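PDB 4LRL: HD domain protein from Enterococcus faecalis, which probably hydrolyses deoxyribonucleoside triphosphates to deoxyribonucleosides and triphosphate, with an activity regulated by nucleotides that bind at allosteric sites. Local coordinates for residues N60-Q65 with E165-Q170; Q159-P164 with K182-I187; Y328-M333 with R346-K351; L283-E288 with D337-D342. All coordinates share one frame; numbering follows the deposited sequence.

Contact 1: residues N60-Q65 with E165-Q170. With DGT (2'-deoxyguanosine-5'-triphosphate), chain O.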
# COMPACT_ATOMS: atom_id res chain seq x y z
N ASN C 60 -30.10 -4.25 -9.22
CA ASN C 60 -30.86 -3.17 -9.83
C ASN C 60 -32.19 -2.88 -9.14
O ASN C 60 -32.80 -1.84 -9.42
CB ASN C 60 -31.09 -3.47 -11.32
CG ASN C 60 -29.87 -3.17 -12.17
OD1 ASN C 60 -28.97 -2.43 -11.75
ND2 ASN C 60 -29.84 -3.73 -13.38
N SER C 61 -32.62 -3.78 -8.25
CA SER C 61 -33.92 -3.67 -7.58
C SER C 61 -33.99 -2.49 -6.60
O SER C 61 -32.97 -2.07 -6.07
CB SER C 61 -34.25 -4.97 -6.84
OG SER C 61 -33.58 -5.03 -5.59
N ALA C 62 -35.21 -1.99 -6.36
CA ALA C 62 -35.44 -0.79 -5.55
C ALA C 62 -34.89 -0.87 -4.13
O ALA C 62 -34.35 0.10 -3.61
CB ALA C 62 -36.93 -0.46 -5.52
N GLU C 63 -35.04 -2.04 -3.52
CA GLU C 63 -34.68 -2.26 -2.12
C GLU C 63 -33.17 -2.35 -1.91
O GLU C 63 -32.68 -2.02 -0.83
CB GLU C 63 -35.37 -3.52 -1.59
CG GLU C 63 -36.89 -3.44 -1.51
CD GLU C 63 -37.58 -3.68 -2.85
OE1 GLU C 63 -36.92 -4.23 -3.76
OE2 GLU C 63 -38.77 -3.33 -2.98
N VAL C 64 -32.44 -2.81 -2.92
CA VAL C 64 -30.99 -2.87 -2.86
C VAL C 64 -30.41 -1.49 -3.18
O VAL C 64 -29.46 -1.05 -2.54
CB VAL C 64 -30.41 -3.96 -3.80
CG1 VAL C 64 -28.88 -3.91 -3.85
CG2 VAL C 64 -30.85 -5.35 -3.33
N GLN C 65 -31.00 -0.79 -4.15
CA GLN C 65 -30.53 0.52 -4.56
C GLN C 65 -30.53 1.56 -3.44
O GLN C 65 -29.66 2.44 -3.41
CB GLN C 65 -31.35 1.06 -5.74
CG GLN C 65 -31.05 0.36 -7.05
CD GLN C 65 -29.61 0.53 -7.51
OE1 GLN C 65 -29.10 1.65 -7.59
NE2 GLN C 65 -28.96 -0.58 -7.84
N GLU C 165 -44.98 -7.26 -2.07
CA GLU C 165 -44.94 -5.85 -2.42
C GLU C 165 -43.57 -5.34 -2.90
O GLU C 165 -43.49 -4.25 -3.46
CB GLU C 165 -45.42 -5.00 -1.24
CG GLU C 165 -44.50 -5.04 -0.03
CD GLU C 165 -45.20 -4.59 1.23
OE1 GLU C 165 -45.11 -3.39 1.55
OE2 GLU C 165 -45.85 -5.44 1.88
N THR C 166 -42.51 -6.12 -2.65
CA THR C 166 -41.16 -5.71 -3.07
C THR C 166 -40.74 -6.21 -4.45
O THR C 166 -41.19 -7.25 -4.93
CB THR C 166 -40.07 -6.09 -2.03
OG1 THR C 166 -39.93 -7.52 -1.93
CG2 THR C 166 -40.38 -5.47 -0.65
N GLU C 167 -39.85 -5.44 -5.06
CA GLU C 167 -39.16 -5.81 -6.29
C GLU C 167 -38.28 -7.05 -6.07
O GLU C 167 -38.19 -7.91 -6.95
CB GLU C 167 -38.30 -4.63 -6.74
CG GLU C 167 -37.93 -4.58 -8.21
CD GLU C 167 -37.55 -3.17 -8.65
OE1 GLU C 167 -38.30 -2.21 -8.33
OE2 GLU C 167 -36.51 -3.02 -9.32
N VAL C 168 -37.66 -7.13 -4.89
CA VAL C 168 -36.76 -8.24 -4.54
C VAL C 168 -37.47 -9.59 -4.51
O VAL C 168 -36.95 -10.59 -5.01
CB VAL C 168 -36.02 -7.99 -3.20
CG1 VAL C 168 -35.48 -9.29 -2.60
CG2 VAL C 168 -34.89 -6.98 -3.39
N TYR C 169 -38.67 -9.60 -3.92
CA TYR C 169 -39.50 -10.80 -3.90
C TYR C 169 -39.83 -11.25 -5.32
O TYR C 169 -39.66 -12.42 -5.66
CB TYR C 169 -40.81 -10.54 -3.14
CG TYR C 169 -41.78 -11.70 -3.19
CD1 TYR C 169 -41.77 -12.69 -2.20
CD2 TYR C 169 -42.71 -11.82 -4.23
CE1 TYR C 169 -42.65 -13.76 -2.24
CE2 TYR C 169 -43.61 -12.89 -4.28
CZ TYR C 169 -43.57 -13.86 -3.28
OH TYR C 169 -44.44 -14.92 -3.32
N GLN C 170 -40.31 -10.31 -6.14
CA GLN C 170 -40.78 -10.62 -7.49
C GLN C 170 -39.69 -11.21 -8.38
O GLN C 170 -39.98 -11.91 -9.35
CB GLN C 170 -41.39 -9.38 -8.16
CG GLN C 170 -42.67 -8.87 -7.49
CD GLN C 170 -43.81 -9.88 -7.51
OE1 GLN C 170 -43.80 -10.83 -8.30
NE2 GLN C 170 -44.79 -9.69 -6.64
PG DGT O . -26.52 -2.40 -19.93
O1G DGT O . -27.92 -2.32 -20.51
O2G DGT O . -26.41 -3.15 -18.62
O3G DGT O . -25.47 -2.79 -20.97
O3B DGT O . -26.20 -0.87 -19.53
PB DGT O . -24.68 -0.34 -19.38
O1B DGT O . -23.76 -1.51 -19.14
O2B DGT O . -24.40 0.60 -20.52
O3A DGT O . -24.78 0.58 -18.05
PA DGT O . -25.18 0.04 -16.59
O1A DGT O . -25.35 -1.45 -16.57
O2A DGT O . -26.31 0.89 -16.06
O5' DGT O . -23.85 0.39 -15.75
C5' DGT O . -22.56 0.14 -16.30
C4' DGT O . -21.48 0.44 -15.27
O4' DGT O . -22.06 0.90 -14.05
C3' DGT O . -20.68 -0.81 -14.94
O3' DGT O . -19.28 -0.52 -15.04
C2' DGT O . -21.05 -1.17 -13.51
C1' DGT O . -21.49 0.17 -12.95
N9 DGT O . -22.48 0.10 -11.84
C8 DGT O . -22.25 0.55 -10.60
N7 DGT O . -23.33 0.38 -9.80
C5 DGT O . -24.27 -0.20 -10.54
C6 DGT O . -25.66 -0.66 -10.32
O6 DGT O . -26.18 -0.52 -9.19
N1 DGT O . -26.31 -1.21 -11.35
C2 DGT O . -25.75 -1.35 -12.57
N2 DGT O . -26.47 -1.92 -13.57
N3 DGT O . -24.48 -0.95 -12.85
C4 DGT O . -23.71 -0.38 -11.89
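The start of helix 167-175, where Glu167 and Val168 follow the N-cap residue Thr166, is held by the carboxylate of Glu63 from helix 62-65. Glu167 N donates to Glu63 OE2 at 3.2 Å, on its syn side. Val168 N reaches Glu63 OE1 at 3.2 Å from above the carboxylate plane, and this bond is also bent at the hydrogen. Glu63 turns at chi2 (81°), and the bend brings OE2 against Thr166 CB. Thr166 caps its own helix, its OG1 accepting from Tyr169 N at 3.1 Å; the same hydroxyl is hydrogen-bonded to Ile160 O. Glu167 crosses Glu63 obliquely, extended beyond CG, and its OE2 stops beside Ser61 CA at 3.2 Å. The planes of the two carboxylates are perpendicular. Val168 CG2 rests on Ser61 OG at 3.2 Å; that hydroxyl is hydrogen-bonded to Leu58 O.

The ends of segment 60-65 read a guanine. Asn60 OD1 accepts from both N1 (3.0 Å) and N2 (3.1 Å) of dGTP. Gln65 NE2 donates to O6 at 3.1 Å, nearly straight at 169°. Arg350 and Lys354 of the second subunit bind the same nucleotide. The three base contacts use the Watson-Crick edge, which suits guanine. The buried Glu63 carboxylate takes two N-H groups at a helix N-terminus, and this would probably favour its charged form.

Contact 2: residues Q159-P164 with K182-I187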
# COMPACT_ATOMS: atom_id res chain seq x y z
N GLN C 159 -38.69 -9.94 5.84
CA GLN C 159 -39.88 -9.30 5.28
C GLN C 159 -39.69 -8.90 3.82
O GLN C 159 -40.54 -9.18 2.98
CB GLN C 159 -40.27 -8.06 6.09
CG GLN C 159 -41.05 -8.32 7.36
CD GLN C 159 -41.48 -7.03 8.03
OE1 GLN C 159 -41.88 -6.07 7.37
NE2 GLN C 159 -41.40 -7.01 9.36
N ILE C 160 -38.58 -8.23 3.52
CA ILE C 160 -38.32 -7.72 2.17
C ILE C 160 -38.19 -8.88 1.18
O ILE C 160 -38.61 -8.78 0.01
CB ILE C 160 -37.04 -6.85 2.15
CG1 ILE C 160 -37.27 -5.55 2.94
CG2 ILE C 160 -36.60 -6.54 0.71
CD1 ILE C 160 -36.01 -4.90 3.42
N ILE C 161 -37.62 -9.97 1.66
CA ILE C 161 -37.41 -11.14 0.84
C ILE C 161 -38.72 -11.88 0.61
O ILE C 161 -38.97 -12.36 -0.49
CB ILE C 161 -36.37 -12.08 1.48
CG1 ILE C 161 -34.97 -11.45 1.39
CG2 ILE C 161 -36.39 -13.46 0.81
CD1 ILE C 161 -33.93 -12.12 2.26
N THR C 162 -39.56 -11.94 1.64
CA THR C 162 -40.77 -12.76 1.60
C THR C 162 -42.07 -11.98 1.31
O THR C 162 -43.13 -12.59 1.19
CB THR C 162 -40.92 -13.60 2.89
OG1 THR C 162 -41.02 -12.73 4.02
CG2 THR C 162 -39.70 -14.51 3.09
N SER C 163 -41.98 -10.66 1.19
CA SER C 163 -43.17 -9.82 0.94
C SER C 163 -43.36 -9.48 -0.54
O SER C 163 -42.46 -8.91 -1.17
CB SER C 163 -43.16 -8.52 1.76
OG SER C 163 -42.99 -8.78 3.14
N PRO C 164 -44.53 -9.83 -1.10
CA PRO C 164 -44.85 -9.66 -2.51
C PRO C 164 -44.79 -8.21 -2.98
O PRO C 164 -44.57 -7.97 -4.16
CB PRO C 164 -46.28 -10.18 -2.60
CG PRO C 164 -46.39 -11.16 -1.48
CD PRO C 164 -45.61 -10.52 -0.37
N LYS C 182 -36.58 -19.89 1.00
CA LYS C 182 -35.24 -20.48 1.09
C LYS C 182 -34.14 -19.42 1.28
O LYS C 182 -33.26 -19.58 2.13
CB LYS C 182 -34.95 -21.37 -0.12
CG LYS C 182 -35.90 -22.57 -0.24
CD LYS C 182 -35.44 -23.53 -1.33
CE LYS C 182 -36.15 -24.87 -1.18
NZ LYS C 182 -35.82 -25.83 -2.28
N VAL C 183 -34.18 -18.34 0.50
CA VAL C 183 -33.20 -17.24 0.67
C VAL C 183 -33.25 -16.67 2.10
O VAL C 183 -32.21 -16.44 2.72
CB VAL C 183 -33.40 -16.11 -0.38
CG1 VAL C 183 -32.50 -14.92 -0.07
CG2 VAL C 183 -33.14 -16.62 -1.78
N ALA C 184 -34.46 -16.48 2.61
CA ALA C 184 -34.67 -15.92 3.94
C ALA C 184 -34.14 -16.85 5.03
O ALA C 184 -33.56 -16.39 6.01
CB ALA C 184 -36.15 -15.61 4.16
N SER C 185 -34.32 -18.15 4.82
CA SER C 185 -33.85 -19.18 5.75
C SER C 185 -32.33 -19.26 5.88
O SER C 185 -31.82 -19.74 6.91
CB SER C 185 -34.41 -20.56 5.36
OG SER C 185 -33.81 -21.05 4.17
N VAL C 186 -31.60 -18.82 4.86
CA VAL C 186 -30.14 -18.76 4.93
C VAL C 186 -29.75 -17.68 5.92
O VAL C 186 -28.85 -17.87 6.74
CB VAL C 186 -29.47 -18.48 3.55
CG1 VAL C 186 -27.95 -18.37 3.71
CG2 VAL C 186 -29.80 -19.57 2.56
N ILE C 187 -30.44 -16.55 5.83
CA ILE C 187 -30.18 -15.40 6.68
C ILE C 187 -30.59 -15.67 8.13
O ILE C 187 -29.89 -15.27 9.06
CB ILE C 187 -30.85 -14.12 6.09
CG1 ILE C 187 -30.03 -13.64 4.89
CG2 ILE C 187 -30.93 -13.00 7.12
CD1 ILE C 187 -30.86 -13.10 3.77
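Ile161 meets three residues of helix 179-187, and every touch is apolar. Its CD1 reaches Ile187 CD1 tip to tip at 3.6 Å. The same methyl lies 3.9 Å from Val183 CG1, where the two side chains cross at about a right angle. The other branch of Ile161, CG2, sits 4.0 Å from Ala184 CB. Thr162 adds one more methyl: its CG2 is 3.9 Å from Ala184 CB. Ala184 is thus met by two methyl groups from neighbouring residues.

The torsions of Ile161 explain this division. CG1 is anti to the carbonyl carbon (chi1 -71°), and chi2 of 167° stretches CD1 out toward Val183 and Ile187. CG2 is left beside the carbonyl carbon and faces Ala184. The small alanine lets the backbones come near, with Ile161 CA and Ala184 CA 6.3 Å apart. The hydroxyl of Thr162 serves its own helix instead, through a hydrogen bond to Val158 O. On the partner helix, Ser185 OG donates to Lys182 O at 2.6 Å. Lys182 O also accepts from Val186 N, and both donors come from the same face of its plane.

Ile187 lies close to the metal site, its side chain about 5 Å from that of His134. Helix 124-133 packs beside helix 179-187, with Leu133 on Val183 and Ala130 on Val186. Helix 194-200 touches Val186 too. Next to helix 153-162, Leu314 and Leu318 of helix 314-318 pack on Ile160.

Contact 3: residues Y328-M333 with R346-K351. With DGT (2'-deoxyguanosine-5'-triphosphate), chain R.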
# COMPACT_ATOMS: atom_id res chain seq x y z
N TYR C 328 -34.70 16.41 8.16
CA TYR C 328 -35.57 16.76 9.27
C TYR C 328 -34.81 17.46 10.39
O TYR C 328 -35.32 18.43 10.96
CB TYR C 328 -36.36 15.54 9.78
CG TYR C 328 -37.33 14.94 8.78
CD1 TYR C 328 -37.75 13.61 8.90
CD2 TYR C 328 -37.84 15.68 7.71
CE1 TYR C 328 -38.65 13.04 8.00
CE2 TYR C 328 -38.73 15.12 6.79
CZ TYR C 328 -39.13 13.80 6.94
OH TYR C 328 -40.02 13.24 6.05
N PHE C 329 -33.58 17.00 10.68
CA PHE C 329 -32.75 17.65 11.71
C PHE C 329 -32.47 19.14 11.41
O PHE C 329 -32.47 19.97 12.32
CB PHE C 329 -31.41 16.93 11.90
CG PHE C 329 -31.54 15.47 12.28
CD1 PHE C 329 -30.48 14.60 12.06
CD2 PHE C 329 -32.72 14.97 12.82
CE1 PHE C 329 -30.58 13.26 12.40
CE2 PHE C 329 -32.83 13.63 13.15
CZ PHE C 329 -31.75 12.77 12.94
N THR C 330 -32.25 19.47 10.14
CA THR C 330 -32.09 20.85 9.71
C THR C 330 -33.33 21.71 10.03
O THR C 330 -33.19 22.81 10.57
CB THR C 330 -31.69 20.94 8.22
OG1 THR C 330 -30.44 20.27 8.04
CG2 THR C 330 -31.56 22.40 7.76
N GLN C 331 -34.52 21.21 9.72
CA GLN C 331 -35.75 21.93 10.09
C GLN C 331 -35.84 22.04 11.61
O GLN C 331 -36.19 23.10 12.13
CB GLN C 331 -37.02 21.22 9.60
CG GLN C 331 -37.11 20.88 8.12
CD GLN C 331 -38.06 19.70 7.90
OE1 GLN C 331 -38.66 19.18 8.85
NE2 GLN C 331 -38.20 19.26 6.65
N TRP C 332 -35.52 20.96 12.31
CA TRP C 332 -35.65 20.91 13.78
C TRP C 332 -34.79 21.92 14.52
O TRP C 332 -35.12 22.30 15.65
CB TRP C 332 -35.39 19.50 14.34
CG TRP C 332 -36.37 18.46 13.88
CD1 TRP C 332 -37.52 18.66 13.17
CD2 TRP C 332 -36.31 17.05 14.14
NE1 TRP C 332 -38.16 17.46 12.95
CE2 TRP C 332 -37.44 16.46 13.54
CE3 TRP C 332 -35.40 16.23 14.84
CZ2 TRP C 332 -37.69 15.08 13.60
CZ3 TRP C 332 -35.66 14.85 14.89
CH2 TRP C 332 -36.79 14.30 14.28
N MET C 333 -33.70 22.35 13.89
CA MET C 333 -32.88 23.43 14.44
C MET C 333 -33.72 24.67 14.77
O MET C 333 -33.35 25.45 15.64
CB MET C 333 -31.73 23.78 13.49
CG MET C 333 -30.49 22.88 13.66
SD MET C 333 -29.08 23.31 12.60
CE MET C 333 -28.78 25.02 13.08
N ARG C 346 -26.15 20.04 17.37
CA ARG C 346 -24.98 19.27 17.80
C ARG C 346 -24.64 18.13 16.86
O ARG C 346 -23.46 17.83 16.65
CB ARG C 346 -25.10 18.80 19.25
CG ARG C 346 -25.09 19.96 20.24
CD ARG C 346 -25.45 19.56 21.67
NE ARG C 346 -24.27 19.63 22.52
CZ ARG C 346 -24.02 20.58 23.41
NH1 ARG C 346 -24.89 21.56 23.60
NH2 ARG C 346 -22.91 20.54 24.12
N PHE C 347 -25.67 17.51 16.27
CA PHE C 347 -25.48 16.44 15.30
C PHE C 347 -25.09 16.93 13.91
O PHE C 347 -24.24 16.33 13.25
CB PHE C 347 -26.71 15.54 15.18
CG PHE C 347 -26.45 14.28 14.40
CD1 PHE C 347 -25.88 13.18 15.01
CD2 PHE C 347 -26.77 14.21 13.04
CE1 PHE C 347 -25.63 12.01 14.28
CE2 PHE C 347 -26.52 13.04 12.30
CZ PHE C 347 -25.95 11.95 12.92
N LEU C 348 -25.71 18.00 13.44
CA LEU C 348 -25.35 18.55 12.13
C LEU C 348 -23.98 19.22 12.13
O LEU C 348 -23.25 19.13 11.15
CB LEU C 348 -26.42 19.52 11.63
CG LEU C 348 -27.78 18.90 11.30
CD1 LEU C 348 -28.84 20.00 11.23
CD2 LEU C 348 -27.75 18.04 10.02
N MET C 349 -23.65 19.87 13.24
CA MET C 349 -22.43 20.69 13.35
C MET C 349 -21.23 19.98 14.02
O MET C 349 -20.15 20.58 14.18
CB MET C 349 -22.73 22.02 14.10
CG MET C 349 -23.84 22.90 13.49
SD MET C 349 -23.90 22.82 11.69
CE MET C 349 -25.29 23.89 11.30
N ARG C 350 -21.43 18.71 14.41
CA ARG C 350 -20.42 17.87 15.06
C ARG C 350 -19.97 18.42 16.42
O ARG C 350 -18.89 19.00 16.54
CB ARG C 350 -19.21 17.58 14.14
CG ARG C 350 -18.27 16.48 14.65
CD ARG C 350 -16.98 16.40 13.85
NE ARG C 350 -16.08 15.32 14.28
CZ ARG C 350 -15.32 15.35 15.38
NH1 ARG C 350 -14.54 14.32 15.66
NH2 ARG C 350 -15.35 16.38 16.22
N LYS C 351 -20.82 18.23 17.42
CA LYS C 351 -20.50 18.63 18.79
C LYS C 351 -20.69 17.42 19.67
O LYS C 351 -21.69 17.33 20.38
CB LYS C 351 -21.41 19.76 19.30
CG LYS C 351 -21.59 20.95 18.38
CD LYS C 351 -20.34 21.76 18.28
CE LYS C 351 -20.61 23.06 17.52
NZ LYS C 351 -19.33 23.70 17.15
PG DGT R . -9.99 17.63 21.68
O1G DGT R . -8.70 16.84 21.62
O2G DGT R . -10.27 18.24 23.04
O3G DGT R . -10.18 18.58 20.50
O3B DGT R . -11.21 16.59 21.50
PB DGT R . -11.02 15.09 20.97
O1B DGT R . -11.21 14.15 22.13
O2B DGT R . -9.77 15.00 20.13
O3A DGT R . -12.28 14.92 20.00
PA DGT R . -12.44 15.58 18.55
O1A DGT R . -13.88 16.01 18.45
O2A DGT R . -11.37 16.56 18.20
O5' DGT R . -12.30 14.30 17.57
C5' DGT R . -11.25 13.35 17.68
C4' DGT R . -10.65 13.06 16.31
O4' DGT R . -11.64 12.93 15.27
C3' DGT R . -9.78 14.21 15.84
O3' DGT R . -8.50 14.24 16.50
C2' DGT R . -9.73 14.01 14.33
C1' DGT R . -11.03 13.27 14.02
N9 DGT R . -11.96 14.09 13.19
C8 DGT R . -12.52 13.69 12.04
N7 DGT R . -13.33 14.65 11.51
C5 DGT R . -13.29 15.69 12.35
C6 DGT R . -13.90 17.05 12.42
O6 DGT R . -14.68 17.49 11.55
N1 DGT R . -13.60 17.83 13.45
C2 DGT R . -12.77 17.45 14.43
N2 DGT R . -12.55 18.33 15.42
N3 DGT R . -12.18 16.22 14.46
C4 DGT R . -12.39 15.32 13.46
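Arg350 NH2 donates to O1A of the alpha phosphate of dGTP at 2.7 Å, almost straight at 167°. Arg350 NH1 adds a weak bond to the same oxygen and a better one to O5' at 2.9 Å. The guanidinium also lays one face against the purine, and its NE is hydrogen-bonded to Phe78 O. Arg350 is the first residue after helix 338-348 to leave helical backbone angles, with positive phi, and the packing against helix 322-332 lies just before it. The edge of Phe329 points toward the face of Phe347 in an offset edge-to-face pair, with ring centroids 5.6 Å apart and planes at 80°. Leu348 CD1 touches both Thr330 OG1, itself hydrogen-bonded to Ser326 O, and Met333 SD, each at 3.6 Å. Met349 bends at chi2 (-34°), and its CE comes within 4.0 Å of Met333 SD. Leu348 also reaches across the subunit boundary: its O accepts from Arg69 NH1 of the second subunit. Lys38, Asn60, Gln65 and Arg68 of that subunit also bind this dGTP. The arrangement is a pair of consecutive helices with an apolar interface, ending at a nucleotide site shared by two subunits. Such a site is consistent with allosteric control.

Contact 4: residues L283-E288 with D337-D342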
# COMPACT_ATOMS: atom_id res chain seq x y z
N LEU C 283 -33.41 11.80 18.51
CA LEU C 283 -34.56 11.07 18.01
C LEU C 283 -35.55 10.82 19.14
O LEU C 283 -36.77 10.85 18.94
CB LEU C 283 -34.13 9.74 17.37
CG LEU C 283 -33.28 9.84 16.09
CD1 LEU C 283 -32.73 8.48 15.75
CD2 LEU C 283 -34.06 10.41 14.91
N HIS C 284 -35.02 10.57 20.34
CA HIS C 284 -35.87 10.32 21.49
C HIS C 284 -36.72 11.55 21.82
O HIS C 284 -37.91 11.43 22.09
CB HIS C 284 -35.05 9.88 22.69
CG HIS C 284 -35.89 9.40 23.84
ND1 HIS C 284 -35.65 9.77 25.15
CD2 HIS C 284 -37.00 8.62 23.86
CE1 HIS C 284 -36.56 9.21 25.93
NE2 HIS C 284 -37.39 8.52 25.18
N ARG C 285 -36.08 12.73 21.78
CA ARG C 285 -36.75 13.99 22.07
C ARG C 285 -37.85 14.27 21.07
O ARG C 285 -38.92 14.72 21.44
CB ARG C 285 -35.74 15.15 22.07
CG ARG C 285 -36.31 16.50 22.55
CD ARG C 285 -36.88 16.43 23.98
NE ARG C 285 -37.34 17.74 24.44
CZ ARG C 285 -38.00 17.96 25.58
NH1 ARG C 285 -38.30 16.95 26.39
NH2 ARG C 285 -38.38 19.19 25.90
N ALA C 286 -37.57 14.02 19.79
CA ALA C 286 -38.56 14.18 18.74
C ALA C 286 -39.80 13.31 18.99
O ALA C 286 -40.93 13.78 18.85
CB ALA C 286 -37.96 13.87 17.39
N LYS C 287 -39.58 12.05 19.38
CA LYS C 287 -40.66 11.13 19.70
C LYS C 287 -41.49 11.66 20.87
O LYS C 287 -42.72 11.64 20.84
CB LYS C 287 -40.09 9.73 20.01
CG LYS C 287 -41.12 8.65 20.34
CD LYS C 287 -40.49 7.24 20.26
CE LYS C 287 -41.15 6.23 21.20
NZ LYS C 287 -42.50 5.80 20.78
N GLU C 288 -40.80 12.16 21.90
CA GLU C 288 -41.46 12.66 23.11
C GLU C 288 -42.30 13.88 22.82
O GLU C 288 -43.40 14.02 23.34
CB GLU C 288 -40.45 12.99 24.19
CG GLU C 288 -39.91 11.78 24.91
CD GLU C 288 -38.74 12.12 25.80
OE1 GLU C 288 -37.92 12.98 25.40
OE2 GLU C 288 -38.63 11.52 26.89
N ASP C 337 -38.26 24.15 20.82
CA ASP C 337 -37.89 23.42 22.00
C ASP C 337 -36.39 23.55 22.09
O ASP C 337 -35.67 23.29 21.12
CB ASP C 337 -38.29 21.95 21.89
CG ASP C 337 -37.81 21.13 23.08
OD1 ASP C 337 -38.28 21.38 24.22
OD2 ASP C 337 -36.95 20.24 22.88
N SER C 338 -35.91 23.96 23.26
CA SER C 338 -34.49 24.22 23.48
C SER C 338 -33.63 22.96 23.25
O SER C 338 -32.65 22.99 22.51
CB SER C 338 -34.29 24.80 24.88
OG SER C 338 -32.92 24.77 25.28
N ILE C 339 -34.04 21.87 23.87
CA ILE C 339 -33.31 20.61 23.83
C ILE C 339 -33.23 20.04 22.41
O ILE C 339 -32.14 19.65 21.96
CB ILE C 339 -33.92 19.59 24.83
CG1 ILE C 339 -33.64 20.05 26.27
CG2 ILE C 339 -33.39 18.17 24.58
CD1 ILE C 339 -34.48 19.33 27.33
N LEU C 340 -34.36 19.99 21.71
CA LEU C 340 -34.38 19.43 20.35
C LEU C 340 -33.54 20.27 19.39
O LEU C 340 -32.69 19.73 18.67
CB LEU C 340 -35.82 19.28 19.82
CG LEU C 340 -35.91 18.51 18.50
CD1 LEU C 340 -35.91 17.00 18.72
CD2 LEU C 340 -37.12 18.93 17.68
N GLY C 341 -33.79 21.58 19.38
CA GLY C 341 -33.05 22.52 18.53
C GLY C 341 -31.55 22.36 18.68
O GLY C 341 -30.82 22.27 17.70
N ASP C 342 -31.09 22.32 19.93
CA ASP C 342 -29.67 22.20 20.24
C ASP C 342 -29.06 20.85 19.86
O ASP C 342 -27.94 20.80 19.36
CB ASP C 342 -29.44 22.47 21.73
CG ASP C 342 -27.97 22.49 22.10
OD1 ASP C 342 -27.24 23.39 21.62
OD2 ASP C 342 -27.55 21.62 22.87
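Arg285 leaves helix 270-291 with CG anti to the backbone N (chi1 -172°) and then turns at chi2 (58°). The turn brings its guanidinium to the carboxylate of Asp337, whose CG is likewise anti to the backbone N. The two groups form a side-on, bidentate salt bridge. Arg285 NE donates to Asp337 OD2 at 3.0 Å, and Arg285 NH2 to Asp337 OD1 at 2.8 Å. Both oxygens lie near the guanidinium plane, although the two flat groups are not coplanar. Ile339 CD1 sits over the centre of one guanidinium face. Arg285 NH1 has a separate partner, the hydroxyl of Tyr384.

Asp337 is also the N-cap of helix 338-348. Its OD2 accepts from Leu340 N at 2.9 Å, from the face opposite to that used by Arg285 NE. One oxygen therefore serves both the cap and the salt bridge. The axes of segments 283-288 and 338-342 run roughly antiparallel, at 141°, and come within 9.5 Å, inside the HD-associated region.

Leu340 packs against the same helix as Asp337 does: its CD1 lies 3.8 Å from Arg285 CB and 4.0 Å from Ala286 CB. Ile339 CG2 lies against the aliphatic part of Arg285, at CG and CD. Trp332 of helix 322-332 packs on both Ala286 and Leu340. Leu282 and Leu289, on the same helix as Arg285, also touch Leu340.

In the fold
Contacts 1 and 2 touch, their centres 12 Å apart. Thr166 OG1 lies 2.7 Å from Ile160 O, a probable hydrogen bond, and helix 167-175 joins the two contacts along the chain. Contact 2 is near the nickel site, with the side chain of Ile187 about 10 Å from the ion. Contacts 3 and 4 form the other pair, with centres 11 Å apart. They share helix 338-348, and Trp332 CH2 packs on Ala286 CB at 3.4 Å. Within one chain, contacts 1 and 3 are about 17 Å apart at their nearest atoms. Between subunits they meet: segment 60-65 of one and Arg350 of the other grip the same dGTP. Contact 4 lies away from the annotated sites.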